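Protein DOA1 (Saccharomyces cerevisiae, PDB 3ODT) binds ubiquitin through its WD40 beta-propeller domain, a kind of domain linked to the turnover of F-box proteins. Local coordinates at residues Asp23-Asp28 against Ser271-Ser276; Ala33-Asp38 against Gly60-Val65; Val41-Lys46 against Thr53-Gly58; Lys71-Phe76 against Gly85-Ala90. All coordinates share one frame; numbering follows the deposited sequence. Where two conformers were deposited one is given.

Contact 1 of 4, residues Asp23-Asp28 against Ser271-Ser276; sequences DVVAVD and SVDCMS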
loop_
_atom_site.group_PDB
_atom_site.type_symbol
_atom_site.label_atom_id
_atom_site.label_comp_id
_atom_site.label_asym_id
_atom_site.label_seq_id
_atom_site.Cartn_x
_atom_site.Cartn_y
_atom_site.Cartn_z
ATOM N N ASP A 23 -4.659 5.460 2.487
ATOM C CA ASP A 23 -3.760 4.966 1.462
ATOM C C ASP A 23 -3.277 6.113 0.583
ATOM O O ASP A 23 -4.021 7.062 0.296
ATOM C CB ASP A 23 -4.430 3.873 0.632
ATOM C CG ASP A 23 -3.418 2.843 0.079
ATOM O OD1 ASP A 23 -2.214 2.894 0.436
ATOM O OD2 ASP A 23 -3.840 1.947 -0.682
ATOM N N VAL A 24 -1.988 6.040 0.212
ATOM C CA VAL A 24 -1.317 7.018 -0.635
ATOM C C VAL A 24 -0.546 6.314 -1.743
ATOM O O VAL A 24 -0.054 5.188 -1.566
ATOM C CB VAL A 24 -0.370 7.926 0.196
ATOM C CG1 VAL A 24 -1.168 8.655 1.276
ATOM C CG2 VAL A 24 0.739 7.119 0.838
ATOM N N VAL A 25 -0.381 6.997 -2.873
ATOM C CA VAL A 25 0.356 6.446 -3.988
ATOM C C VAL A 25 1.102 7.557 -4.716
ATOM O O VAL A 25 0.575 8.662 -4.908
ATOM C CB VAL A 25 -0.590 5.634 -4.952
ATOM C CG1 VAL A 25 -1.649 6.528 -5.618
ATOM C CG2 VAL A 25 0.195 4.874 -5.998
ATOM N N ALA A 26 2.322 7.255 -5.153
ATOM C CA ALA A 26 3.058 8.101 -6.054
ATOM C C ALA A 26 2.513 7.943 -7.474
ATOM O O ALA A 26 2.297 6.818 -7.974
ATOM C CB ALA A 26 4.521 7.720 -6.040
ATOM N N VAL A 27 2.291 9.062 -8.130
ATOM C CA VAL A 27 1.915 9.041 -9.524
ATOM C C VAL A 27 3.176 9.348 -10.333
ATOM O O VAL A 27 3.554 8.606 -11.246
ATOM C CB VAL A 27 0.810 10.045 -9.789
ATOM C CG1 VAL A 27 0.609 10.240 -11.282
ATOM C CG2 VAL A 27 -0.480 9.572 -9.109
ATOM N N ASP A 28 3.804 10.474 -10.022
ATOM C CA ASP A 28 5.156 10.761 -10.497
ATOM C C ASP A 28 5.840 11.672 -9.482
ATOM O O ASP A 28 5.266 11.931 -8.423
ATOM C CB ASP A 28 5.176 11.304 -11.923
ATOM C CG ASP A 28 4.460 12.632 -12.081
ATOM O OD1 ASP A 28 4.567 13.522 -11.223
ATOM O OD2 ASP A 28 3.801 12.808 -13.128
ATOM N N SER A 271 -0.330 4.378 5.885
ATOM C CA SER A 271 0.193 4.068 4.565
ATOM C C SER A 271 1.435 4.882 4.232
ATOM O O SER A 271 1.581 6.047 4.635
ATOM C CB SER A 271 -0.898 4.377 3.529
ATOM O OG SER A 271 -0.463 4.047 2.209
ATOM N N VAL A 272 2.348 4.223 3.539
ATOM C CA VAL A 272 3.490 4.868 2.898
ATOM C C VAL A 272 3.611 4.412 1.458
ATOM O O VAL A 272 3.163 3.305 1.082
ATOM C CB VAL A 272 4.821 4.542 3.611
ATOM C CG1 VAL A 272 4.880 5.243 4.969
ATOM C CG2 VAL A 272 4.969 3.022 3.819
ATOM N N ASP A 273 4.189 5.285 0.645
ATOM C CA ASP A 273 4.614 4.915 -0.698
ATOM C C ASP A 273 5.859 5.723 -1.010
ATOM O O ASP A 273 6.161 6.690 -0.326
ATOM C CB ASP A 273 3.513 5.163 -1.725
ATOM C CG ASP A 273 3.691 4.326 -3.006
ATOM O OD1 ASP A 273 4.118 3.183 -2.885
ATOM O OD2 ASP A 273 3.389 4.789 -4.101
ATOM N N CYS A 274 6.571 5.267 -2.038
ATOM C CA CYS A 274 7.868 5.812 -2.444
ATOM C C CYS A 274 7.839 6.388 -3.873
ATOM O O CYS A 274 7.498 5.692 -4.836
ATOM C CB CYS A 274 8.951 4.713 -2.358
ATOM S SG CYS A 274 9.148 3.957 -0.681
HETATM N N MSE A 275 8.180 7.667 -3.998
HETATM C CA MSE A 275 8.459 8.265 -5.288
HETATM C C MSE A 275 9.688 7.639 -5.913
HETATM O O MSE A 275 10.541 7.065 -5.216
HETATM C CB MSE A 275 8.712 9.763 -5.149
HETATM C CG MSE A 275 7.580 10.630 -5.594
HETATM SE SE MSE A 275 7.887 12.420 -4.954
HETATM C CE MSE A 275 6.899 12.147 -3.324
ATOM N N SER A 276 9.808 7.781 -7.226
ATOM C CA SER A 276 10.998 7.286 -7.906
ATOM C C SER A 276 12.273 7.965 -7.467
ATOM O O SER A 276 13.352 7.385 -7.626
ATOM C CB SER A 276 10.839 7.431 -9.425
ATOM O OG SER A 276 11.057 8.759 -9.872
#

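Contact 2 of 4, residues Ala33-Asp38 against Gly60-Val65; sequences ASVSRD and GFLNSV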
loop_
_atom_site.group_PDB
_atom_site.type_symbol
_atom_site.label_atom_id
_atom_site.label_comp_id
_atom_site.label_asym_id
_atom_site.label_seq_id
_atom_site.Cartn_x
_atom_site.Cartn_y
_atom_site.Cartn_z
ATOM N N ALA A 33 -1.295 10.855 -4.905
ATOM C CA ALA A 33 -2.722 10.702 -4.667
ATOM C C ALA A 33 -2.992 10.033 -3.330
ATOM O O ALA A 33 -2.177 9.269 -2.806
ATOM C CB ALA A 33 -3.376 9.939 -5.794
ATOM N N SER A 34 -4.143 10.345 -2.768
ATOM C CA SER A 34 -4.506 9.822 -1.457
ATOM C C SER A 34 -5.996 9.566 -1.408
ATOM O O SER A 34 -6.762 10.194 -2.118
ATOM C CB SER A 34 -4.123 10.825 -0.363
ATOM O OG SER A 34 -4.734 12.087 -0.620
ATOM N N VAL A 35 -6.386 8.617 -0.553
ATOM C CA VAL A 35 -7.797 8.344 -0.316
ATOM C C VAL A 35 -8.035 8.291 1.175
ATOM O O VAL A 35 -7.104 8.081 1.969
ATOM C CB VAL A 35 -8.262 7.047 -1.007
ATOM C CG1 VAL A 35 -8.034 7.079 -2.536
ATOM C CG2 VAL A 35 -7.593 5.839 -0.387
ATOM N N SER A 36 -9.281 8.481 1.571
ATOM C CA SER A 36 -9.577 8.768 2.951
ATOM C C SER A 36 -10.932 8.221 3.350
ATOM O O SER A 36 -11.803 8.007 2.500
ATOM C CB SER A 36 -9.544 10.300 3.131
ATOM O OG SER A 36 -10.110 10.730 4.342
ATOM N N ARG A 37 -11.142 8.047 4.646
ATOM C CA ARG A 37 -12.474 7.782 5.168
ATOM C C ARG A 37 -13.461 8.928 4.920
ATOM O O ARG A 37 -14.667 8.744 5.101
ATOM C CB ARG A 37 -12.376 7.452 6.635
ATOM C CG ARG A 37 -11.756 6.091 6.893
ATOM C CD ARG A 37 -11.388 5.982 8.361
ATOM N NE ARG A 37 -12.531 6.096 9.262
ATOM C CZ ARG A 37 -13.236 5.063 9.714
ATOM N NH1 ARG A 37 -12.937 3.823 9.333
ATOM N NH2 ARG A 37 -14.242 5.265 10.551
ATOM N N ASP A 38 -12.975 10.091 4.482
ATOM C CA ASP A 38 -13.869 11.190 4.092
ATOM C C ASP A 38 -14.551 10.945 2.730
ATOM O O ASP A 38 -15.377 11.734 2.291
ATOM C CB ASP A 38 -13.175 12.574 4.144
ATOM C CG ASP A 38 -12.118 12.785 3.057
ATOM O OD1 ASP A 38 -12.005 11.962 2.129
ATOM O OD2 ASP A 38 -11.401 13.826 3.127
ATOM N N GLY A 60 -18.892 6.464 0.744
ATOM C CA GLY A 60 -18.244 5.356 1.416
ATOM C C GLY A 60 -16.782 5.624 1.737
ATOM O O GLY A 60 -16.087 6.310 0.998
ATOM N N PHE A 61 -16.320 5.024 2.820
ATOM C CA PHE A 61 -14.938 5.132 3.224
ATOM C C PHE A 61 -14.081 4.549 2.108
ATOM O O PHE A 61 -14.418 3.485 1.539
ATOM C CB PHE A 61 -14.681 4.324 4.493
ATOM C CG PHE A 61 -15.453 4.767 5.685
ATOM C CD1 PHE A 61 -16.109 5.992 5.724
ATOM C CD2 PHE A 61 -15.524 3.938 6.800
ATOM C CE1 PHE A 61 -16.823 6.373 6.854
ATOM C CE2 PHE A 61 -16.232 4.326 7.922
ATOM C CZ PHE A 61 -16.878 5.545 7.946
ATOM N N LEU A 62 -12.990 5.224 1.795
ATOM C CA LEU A 62 -12.009 4.716 0.842
ATOM C C LEU A 62 -10.764 4.302 1.636
ATOM O O LEU A 62 -10.238 5.073 2.465
ATOM C CB LEU A 62 -11.680 5.754 -0.226
ATOM C CG LEU A 62 -12.843 6.182 -1.118
ATOM C CD1 LEU A 62 -12.394 7.222 -2.109
ATOM C CD2 LEU A 62 -13.397 4.954 -1.824
ATOM N N ASN A 63 -10.328 3.071 1.372
ATOM C CA ASN A 63 -9.257 2.406 2.109
ATOM C C ASN A 63 -8.039 2.012 1.307
ATOM O O ASN A 63 -6.992 1.711 1.870
ATOM C CB ASN A 63 -9.822 1.199 2.833
ATOM C CG ASN A 63 -10.765 1.595 3.957
ATOM O OD1 ASN A 63 -10.436 2.460 4.758
ATOM N ND2 ASN A 63 -11.956 0.980 3.996
ATOM N N SER A 64 -8.167 2.029 -0.017
ATOM C CA SER A 64 -7.088 1.598 -0.885
ATOM C C SER A 64 -7.057 2.432 -2.175
ATOM O O SER A 64 -8.098 2.898 -2.683
ATOM C CB SER A 64 -7.241 0.106 -1.182
ATOM O OG SER A 64 -8.491 -0.169 -1.767
ATOM N N VAL A 65 -5.852 2.562 -2.714
ATOM C CA VAL A 65 -5.622 3.277 -3.965
ATOM C C VAL A 65 -4.397 2.670 -4.644
ATOM O O VAL A 65 -3.486 2.141 -3.974
ATOM C CB VAL A 65 -5.381 4.807 -3.708
ATOM C CG1 VAL A 65 -4.037 5.049 -3.011
ATOM C CG2 VAL A 65 -5.506 5.647 -4.978
#

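Contact 3 of 4, residues Val41-Lys46 against Thr53-Gly58; sequences VRLWSK and TVVYTG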
loop_
_atom_site.group_PDB
_atom_site.type_symbol
_atom_site.label_atom_id
_atom_site.label_comp_id
_atom_site.label_asym_id
_atom_site.label_seq_id
_atom_site.Cartn_x
_atom_site.Cartn_y
_atom_site.Cartn_z
ATOM N N VAL A 41 -10.968 11.025 -3.124
ATOM C CA VAL A 41 -9.663 10.769 -3.743
ATOM C C VAL A 41 -9.117 12.145 -4.062
ATOM O O VAL A 41 -9.789 12.931 -4.723
ATOM C CB VAL A 41 -9.802 10.030 -5.074
ATOM C CG1 VAL A 41 -8.423 9.749 -5.675
ATOM C CG2 VAL A 41 -10.594 8.742 -4.895
ATOM N N ARG A 42 -7.915 12.440 -3.595
ATOM C CA ARG A 42 -7.244 13.698 -3.883
ATOM C C ARG A 42 -5.968 13.494 -4.638
ATOM O O ARG A 42 -5.192 12.579 -4.356
ATOM C CB ARG A 42 -6.993 14.458 -2.591
ATOM C CG ARG A 42 -8.277 14.910 -1.991
ATOM C CD ARG A 42 -8.085 15.568 -0.671
ATOM N NE ARG A 42 -9.354 15.511 0.047
ATOM C CZ ARG A 42 -10.110 16.544 0.360
ATOM N NH1 ARG A 42 -9.774 17.769 0.020
ATOM N NH2 ARG A 42 -11.219 16.313 1.018
ATOM N N LEU A 43 -5.783 14.351 -5.629
ATOM C CA LEU A 43 -4.577 14.431 -6.436
ATOM C C LEU A 43 -3.858 15.700 -6.034
ATOM O O LEU A 43 -4.434 16.810 -6.072
ATOM C CB LEU A 43 -4.936 14.475 -7.912
ATOM C CG LEU A 43 -3.746 14.622 -8.843
ATOM C CD1 LEU A 43 -2.831 13.404 -8.767
ATOM C CD2 LEU A 43 -4.253 14.814 -10.260
ATOM N N TRP A 44 -2.602 15.531 -5.642
ATOM C CA TRP A 44 -1.766 16.628 -5.192
ATOM C C TRP A 44 -0.672 16.810 -6.239
ATOM O O TRP A 44 0.008 15.837 -6.612
ATOM C CB TRP A 44 -1.149 16.294 -3.821
ATOM C CG TRP A 44 -2.128 15.803 -2.777
ATOM C CD1 TRP A 44 -2.546 14.518 -2.581
ATOM C CD2 TRP A 44 -2.744 16.580 -1.735
ATOM N NE1 TRP A 44 -3.416 14.453 -1.530
ATOM C CE2 TRP A 44 -3.538 15.704 -0.980
ATOM C CE3 TRP A 44 -2.724 17.928 -1.395
ATOM C CZ2 TRP A 44 -4.303 16.132 0.082
ATOM C CZ3 TRP A 44 -3.481 18.356 -0.319
ATOM C CH2 TRP A 44 -4.270 17.461 0.401
ATOM N N SER A 45 -0.533 18.042 -6.724
ATOM C CA SER A 45 0.444 18.402 -7.740
ATOM C C SER A 45 1.390 19.432 -7.239
ATOM O O SER A 45 0.975 20.410 -6.603
ATOM C CB SER A 45 -0.265 18.973 -8.967
ATOM O OG SER A 45 -1.222 18.044 -9.393
ATOM N N LYS A 46 2.664 19.229 -7.571
ATOM C CA LYS A 46 3.702 20.165 -7.189
ATOM C C LYS A 46 4.065 21.060 -8.335
ATOM O O LYS A 46 4.441 20.599 -9.411
ATOM C CB LYS A 46 4.941 19.425 -6.724
ATOM C CG LYS A 46 5.916 20.340 -6.031
ATOM C CD LYS A 46 7.122 19.633 -5.491
ATOM C CE LYS A 46 7.977 20.627 -4.711
ATOM N NZ LYS A 46 9.065 19.995 -3.951
ATOM N N THR A 53 -6.391 18.753 -5.226
ATOM C CA THR A 53 -7.710 18.829 -5.815
ATOM C C THR A 53 -8.452 17.506 -5.583
ATOM O O THR A 53 -7.863 16.422 -5.627
ATOM C CB THR A 53 -7.631 19.015 -7.341
ATOM O OG1 THR A 53 -6.754 20.097 -7.657
ATOM C CG2 THR A 53 -8.984 19.340 -7.883
ATOM N N VAL A 54 -9.753 17.581 -5.344
ATOM C CA VAL A 54 -10.574 16.399 -5.207
ATOM C C VAL A 54 -10.968 15.922 -6.594
ATOM O O VAL A 54 -11.623 16.656 -7.347
ATOM C CB VAL A 54 -11.852 16.660 -4.378
ATOM C CG1 VAL A 54 -12.728 15.435 -4.357
ATOM C CG2 VAL A 54 -11.480 17.058 -2.965
ATOM N N VAL A 55 -10.588 14.694 -6.926
ATOM C CA VAL A 55 -10.885 14.138 -8.246
ATOM C C VAL A 55 -12.034 13.151 -8.190
ATOM O O VAL A 55 -12.573 12.773 -9.226
ATOM C CB VAL A 55 -9.638 13.502 -8.897
ATOM C CG1 VAL A 55 -8.579 14.593 -9.197
ATOM C CG2 VAL A 55 -9.065 12.410 -8.040
ATOM N N TYR A 56 -12.438 12.769 -6.978
ATOM C CA TYR A 56 -13.628 11.932 -6.798
ATOM C C TYR A 56 -14.163 12.077 -5.376
ATOM O O TYR A 56 -13.402 12.111 -4.427
ATOM C CB TYR A 56 -13.314 10.438 -7.066
ATOM C CG TYR A 56 -14.466 9.511 -6.685
ATOM C CD1 TYR A 56 -15.425 9.137 -7.610
ATOM C CD2 TYR A 56 -14.590 9.028 -5.386
ATOM C CE1 TYR A 56 -16.474 8.287 -7.239
ATOM C CE2 TYR A 56 -15.602 8.183 -5.018
ATOM C CZ TYR A 56 -16.543 7.813 -5.933
ATOM O OH TYR A 56 -17.574 6.979 -5.521
ATOM N N THR A 57 -15.478 12.146 -5.253
ATOM C CA THR A 57 -16.157 12.128 -3.964
ATOM C C THR A 57 -17.281 11.123 -3.987
ATOM O O THR A 57 -18.059 11.055 -4.955
ATOM C CB THR A 57 -16.806 13.470 -3.611
ATOM O OG1 THR A 57 -15.854 14.519 -3.752
ATOM C CG2 THR A 57 -17.273 13.444 -2.179
ATOM N N GLY A 58 -17.383 10.383 -2.879
ATOM C CA GLY A 58 -18.502 9.487 -2.609
ATOM C C GLY A 58 -18.729 9.418 -1.112
ATOM O O GLY A 58 -17.985 10.033 -0.333
#

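Contact 4 of 4, residues Lys71-Phe76 against Gly85-Ala90; sequences KELLLF and GVPLFA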
loop_
_atom_site.group_PDB
_atom_site.type_symbol
_atom_site.label_atom_id
_atom_site.label_comp_id
_atom_site.label_asym_id
_atom_site.label_seq_id
_atom_site.Cartn_x
_atom_site.Cartn_y
_atom_site.Cartn_z
ATOM N N LYS A 71 -3.140 3.574 -18.524
ATOM C CA LYS A 71 -4.422 4.261 -18.665
ATOM C C LYS A 71 -4.448 5.623 -17.942
ATOM O O LYS A 71 -5.325 6.460 -18.201
ATOM C CB LYS A 71 -5.555 3.371 -18.156
ATOM C CG LYS A 71 -5.853 2.146 -19.018
ATOM C CD LYS A 71 -7.062 1.447 -18.460
ATOM C CE LYS A 71 -7.423 0.179 -19.228
ATOM N NZ LYS A 71 -8.310 0.541 -20.358
ATOM N N GLU A 72 -3.480 5.829 -17.060
ATOM C CA GLU A 72 -3.376 7.029 -16.215
ATOM C C GLU A 72 -4.651 7.204 -15.420
ATOM O O GLU A 72 -5.262 8.282 -15.396
ATOM C CB GLU A 72 -3.027 8.261 -17.067
ATOM C CG GLU A 72 -1.755 8.004 -17.873
ATOM C CD GLU A 72 -1.109 9.246 -18.455
ATOM O OE1 GLU A 72 -1.408 10.372 -18.012
ATOM O OE2 GLU A 72 -0.258 9.095 -19.332
ATOM N N LEU A 73 -5.011 6.131 -14.719
ATOM C CA LEU A 73 -6.151 6.107 -13.842
ATOM C C LEU A 73 -5.731 5.854 -12.421
ATOM O O LEU A 73 -4.933 4.956 -12.145
ATOM C CB LEU A 73 -7.133 5.013 -14.203
ATOM C CG LEU A 73 -7.828 5.182 -15.547
ATOM C CD1 LEU A 73 -8.633 3.925 -15.846
ATOM C CD2 LEU A 73 -8.701 6.415 -15.559
ATOM N N LEU A 74 -6.297 6.652 -11.534
ATOM C CA LEU A 74 -6.253 6.351 -10.119
ATOM C C LEU A 74 -7.363 5.352 -9.803
ATOM O O LEU A 74 -8.543 5.634 -10.050
ATOM C CB LEU A 74 -6.459 7.614 -9.291
ATOM C CG LEU A 74 -5.294 8.595 -9.348
ATOM C CD1 LEU A 74 -5.724 9.896 -8.753
ATOM C CD2 LEU A 74 -4.052 8.064 -8.646
ATOM N N LEU A 75 -6.981 4.203 -9.266
ATOM C CA LEU A 75 -7.939 3.160 -8.889
ATOM C C LEU A 75 -8.108 3.176 -7.371
ATOM O O LEU A 75 -7.132 3.316 -6.637
ATOM C CB LEU A 75 -7.472 1.776 -9.344
ATOM C CG LEU A 75 -7.082 1.615 -10.802
ATOM C CD1 LEU A 75 -6.699 0.188 -11.061
ATOM C CD2 LEU A 75 -8.210 2.008 -11.656
ATOM N N PHE A 76 -9.330 3.018 -6.885
ATOM C CA PHE A 76 -9.565 3.185 -5.465
ATOM C C PHE A 76 -10.758 2.329 -5.029
ATOM O O PHE A 76 -11.675 2.042 -5.811
ATOM C CB PHE A 76 -9.785 4.670 -5.130
ATOM C CG PHE A 76 -10.803 5.339 -5.988
ATOM C CD1 PHE A 76 -10.451 5.904 -7.202
ATOM C CD2 PHE A 76 -12.125 5.407 -5.594
ATOM C CE1 PHE A 76 -11.384 6.487 -8.004
ATOM C CE2 PHE A 76 -13.061 6.046 -6.404
ATOM C CZ PHE A 76 -12.678 6.582 -7.598
ATOM N N GLY A 85 -12.201 3.856 -10.942
ATOM C CA GLY A 85 -11.046 4.518 -11.488
ATOM C C GLY A 85 -11.435 5.861 -12.036
ATOM O O GLY A 85 -12.506 6.029 -12.640
ATOM N N VAL A 86 -10.573 6.840 -11.802
ATOM C CA VAL A 86 -10.742 8.156 -12.412
ATOM C C VAL A 86 -9.442 8.656 -13.017
ATOM O O VAL A 86 -8.354 8.309 -12.543
ATOM C CB VAL A 86 -11.225 9.222 -11.398
ATOM C CG1 VAL A 86 -12.619 8.877 -10.885
ATOM C CG2 VAL A 86 -10.246 9.402 -10.267
ATOM N N PRO A 87 -9.557 9.494 -14.055
ATOM C CA PRO A 87 -8.364 10.091 -14.649
ATOM C C PRO A 87 -7.790 11.182 -13.753
ATOM O O PRO A 87 -8.398 11.578 -12.768
ATOM C CB PRO A 87 -8.884 10.678 -15.977
ATOM C CG PRO A 87 -10.332 10.916 -15.742
ATOM C CD PRO A 87 -10.770 9.802 -14.833
ATOM N N LEU A 88 -6.612 11.668 -14.107
ATOM C CA LEU A 88 -5.921 12.655 -13.301
ATOM C C LEU A 88 -6.567 14.031 -13.474
ATOM O O LEU A 88 -6.121 14.992 -12.888
ATOM C CB LEU A 88 -4.454 12.702 -13.723
ATOM C CG LEU A 88 -3.738 11.358 -13.499
ATOM C CD1 LEU A 88 -2.363 11.396 -14.136
ATOM C CD2 LEU A 88 -3.618 10.999 -12.016
ATOM N N PHE A 89 -7.596 14.114 -14.317
ATOM C CA PHE A 89 -8.271 15.383 -14.633
ATOM C C PHE A 89 -9.768 15.307 -14.340
ATOM O O PHE A 89 -10.535 16.184 -14.771
ATOM C CB PHE A 89 -8.037 15.772 -16.096
ATOM C CG PHE A 89 -8.296 14.656 -17.085
ATOM C CD1 PHE A 89 -9.586 14.271 -17.408
ATOM C CD2 PHE A 89 -7.242 14.011 -17.708
ATOM C CE1 PHE A 89 -9.819 13.246 -18.320
ATOM C CE2 PHE A 89 -7.464 12.986 -18.616
ATOM C CZ PHE A 89 -8.752 12.602 -18.927
ATOM N N ALA A 90 -10.176 14.268 -13.600
ATOM C CA ALA A 90 -11.582 14.101 -13.203
ATOM C C ALA A 90 -11.982 15.216 -12.255
ATOM O O ALA A 90 -11.129 15.790 -11.574
ATOM C CB ALA A 90 -11.802 12.732 -12.497
#

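Contact 1 of 4, residues Asp23-Asp28 against Ser271-Ser276
Asp-273, Ser-271 and Val-24 carry this contact between the innermost strands of two adjacent propeller blades, which run almost parallel, 4° apart, with their axes 5.7 Å from each other. That spacing is too wide for a continuous sheet, and side-chain oxygens bridge the gap. The carboxylate of Asp-273 reaches across with CG anti to its own backbone N (chi1 -158°), and OD2 takes the amide N of Ala-26 at 2.9 Å on its anti lone pair; the bond is nearly straight, 173° at the hydrogen. The other oxygen, OD1, forms a salt bridge with Lys-232, which probably favours the charged form. One step back along the strands, Ser-271 OG donates to Asp-23 OD1 over 2.7 Å, again on the anti lone pair. Between the two bridges Val-24 lays CG2 3.6 Å from Ser-271 OG and against the backbone leading into Asp-273. Farther on, Ala-26 CB rests on the CG of the selenomethionine Met-275. Strand 31-36 pairs with 21-26 in one blade and strand 280-284 with 269-274 in the adjoining blade, which N-terminal strand 9-14 completes, the ring closure usual in WD40 propellers; Ile-281 of strand 280-284 packs against Val-24, Ala-26 and Met-275.

Contact 2 of 4, residues Ala33-Asp38 against Gly60-Val65
Strand 33-36 and strand 62-65 run roughly antiparallel, 155° between their directions and 5.4 Å between axes, but they meet as layers of neighbouring blades and not as partners in one sheet. A single backbone bond joins them where they converge: Leu-62 N donates to Ser-36 O over 3.1 Å, from well above the carbonyl plane. Beyond it the strands are separated by side chains. Val-35 is the wedge, its CB 3.7 Å from Leu-62 CB and its CG1 3.7 Å from Val-65 CB, while CG2 leans on the backbone of Ser-64. Such aliphatic packing between successive four-stranded blades is the way a WD40 propeller is built, and Val-41 and Phe-76 close round the same valine. Just past the end of strand 31-36, Arg-37 bends at chi3 (61°) and folds its guanidinium over the Phe-61 ring. This is an off-centre cation-pi contact, CZ lying 4.1 Å from the ring centroid, with the two planes 40° apart; Phe-61 CE2 sits beneath the guanidinium toward its rim, and Arg-37 CG lies over the ring. The turn that carries Arg-37 is an ST turn, in which Ser-36 OG accepts the N-H of Asp-38 at 2.9 Å.

Contact 3 of 4, residues Val41-Lys46 against Thr53-Gly58
Val-41 presses its two methyl groups into a notch formed by Val-55 and Tyr-56, two consecutive residues that share this one partner in a classic beta bulge. CG1 meets Val-55 CG2 at 3.6 Å, whereas CG2 lies 3.9 Å from Tyr-56 CB and touches the ring at CD2. The bulge shows in the backbone as well: Val-41 O receives a firm bond from Val-55 N at 2.9 Å and a weak one from Tyr-56 N, while Val-41 N donates to Tyr-56 O. The register shifts by one between this pair and Arg-42 with Val-54, which is non-hydrogen-bonded, and beyond that Leu-43 and Thr-53 exchange two bonds. The two strands form the outer hairpin of a four-stranded blade of the WD40 propeller, 50-57 being its outermost strand. Val-55 CG1 also fits against Leu-43 CB, 3.9 Å away, so this valine fills the hollow between Val-41 and Leu-43. On the opposite face of the hairpin the long side chain of Arg-42, extended from CG to NE, passes over Val-54. The methyl CG2 of Val-54 stands 3.5 Å from Arg-42 NH1 and lies under one face of the guanidinium, offset toward its rim. Thr-40 OG1, bonded to NE, and Asp-38, in a salt bridge with NH2, fix the rotation of that flat group over the methyl.

Contact 4 of 4, residues Lys71-Phe76 against Gly85-Ala90
Leu-74 and Val-86 face each other as the hydrogen-bonded pair of this antiparallel hairpin: Leu-74 N reaches Val-86 O at 2.8 Å, and Val-86 N returns a bond of 2.9 Å to Leu-74 O. The same oxygens draw in CA-H groups, Gly-85 CA lying 3.1 Å from Leu-74 O and Leu-73 CA 3.4 Å from Val-86 O. The CA atoms of Leu-75 and Gly-85 are 4.3 Å apart, and Leu-75 CD2 rests on the glycine CA. Round this core the side chains sort to two faces. On one, Leu-73 turns CD2 against the Val-86 to Pro-87 peptide, 3.5 Å from Pro-87 N. On the other, Leu-88 crosses Leu-74 at about a right angle, with CD2 4.0 Å from Leu-74 CG. Val-86 meets the ring of Phe-76, placing CG1 at its edge, in plane, and CG2 3.9 Å from CE1; chi1 of 51° puts Phe-76 CG between the backbone N and the carbonyl carbon and brings the ring's CE1-CZ edge to Val-86. A type I turn from Pro-87 to Ala-90 leads the chain off after the hairpin and sets Leu-88 in position. These are the middle strands of a WD40 blade: strand 62-68 flanks 73-78 on its inner side and strand 99-100 follows 83-87 outward, while from strand 40-46 of the preceding blade Val-41 packs on Leu-74 and Phe-76, and Leu-43 on Leu-88.

How the contacts relate
Contact 1 joins the blade of strands 21-26, 31-36, 40-46 and 50-57 to the blade before it; contact 2 joins it to the blade after. Asp-23 serves both: OD1 in contact 1, while OD2 lies 2.9 Å from Val-65 N of contact 2, probably hydrogen-bonded. Contact 3 is the outer hairpin of its blade and contact 4 the central hairpin of the next; their centres are about 10 Å apart, and Val-41 CG2 meets Phe-76 CG at 3.6 Å. Strand 31-36 of contact 2 neighbours strand 40-46 of contact 3, with Ser-34 OG 2.9 Å from Trp-44 NE1. The calcium ligands Asp-20, Ser-285 and Asn-287 lie outside these segments, but Asp-20 is hydrogen-bonded to Ser-36 and Arg-37.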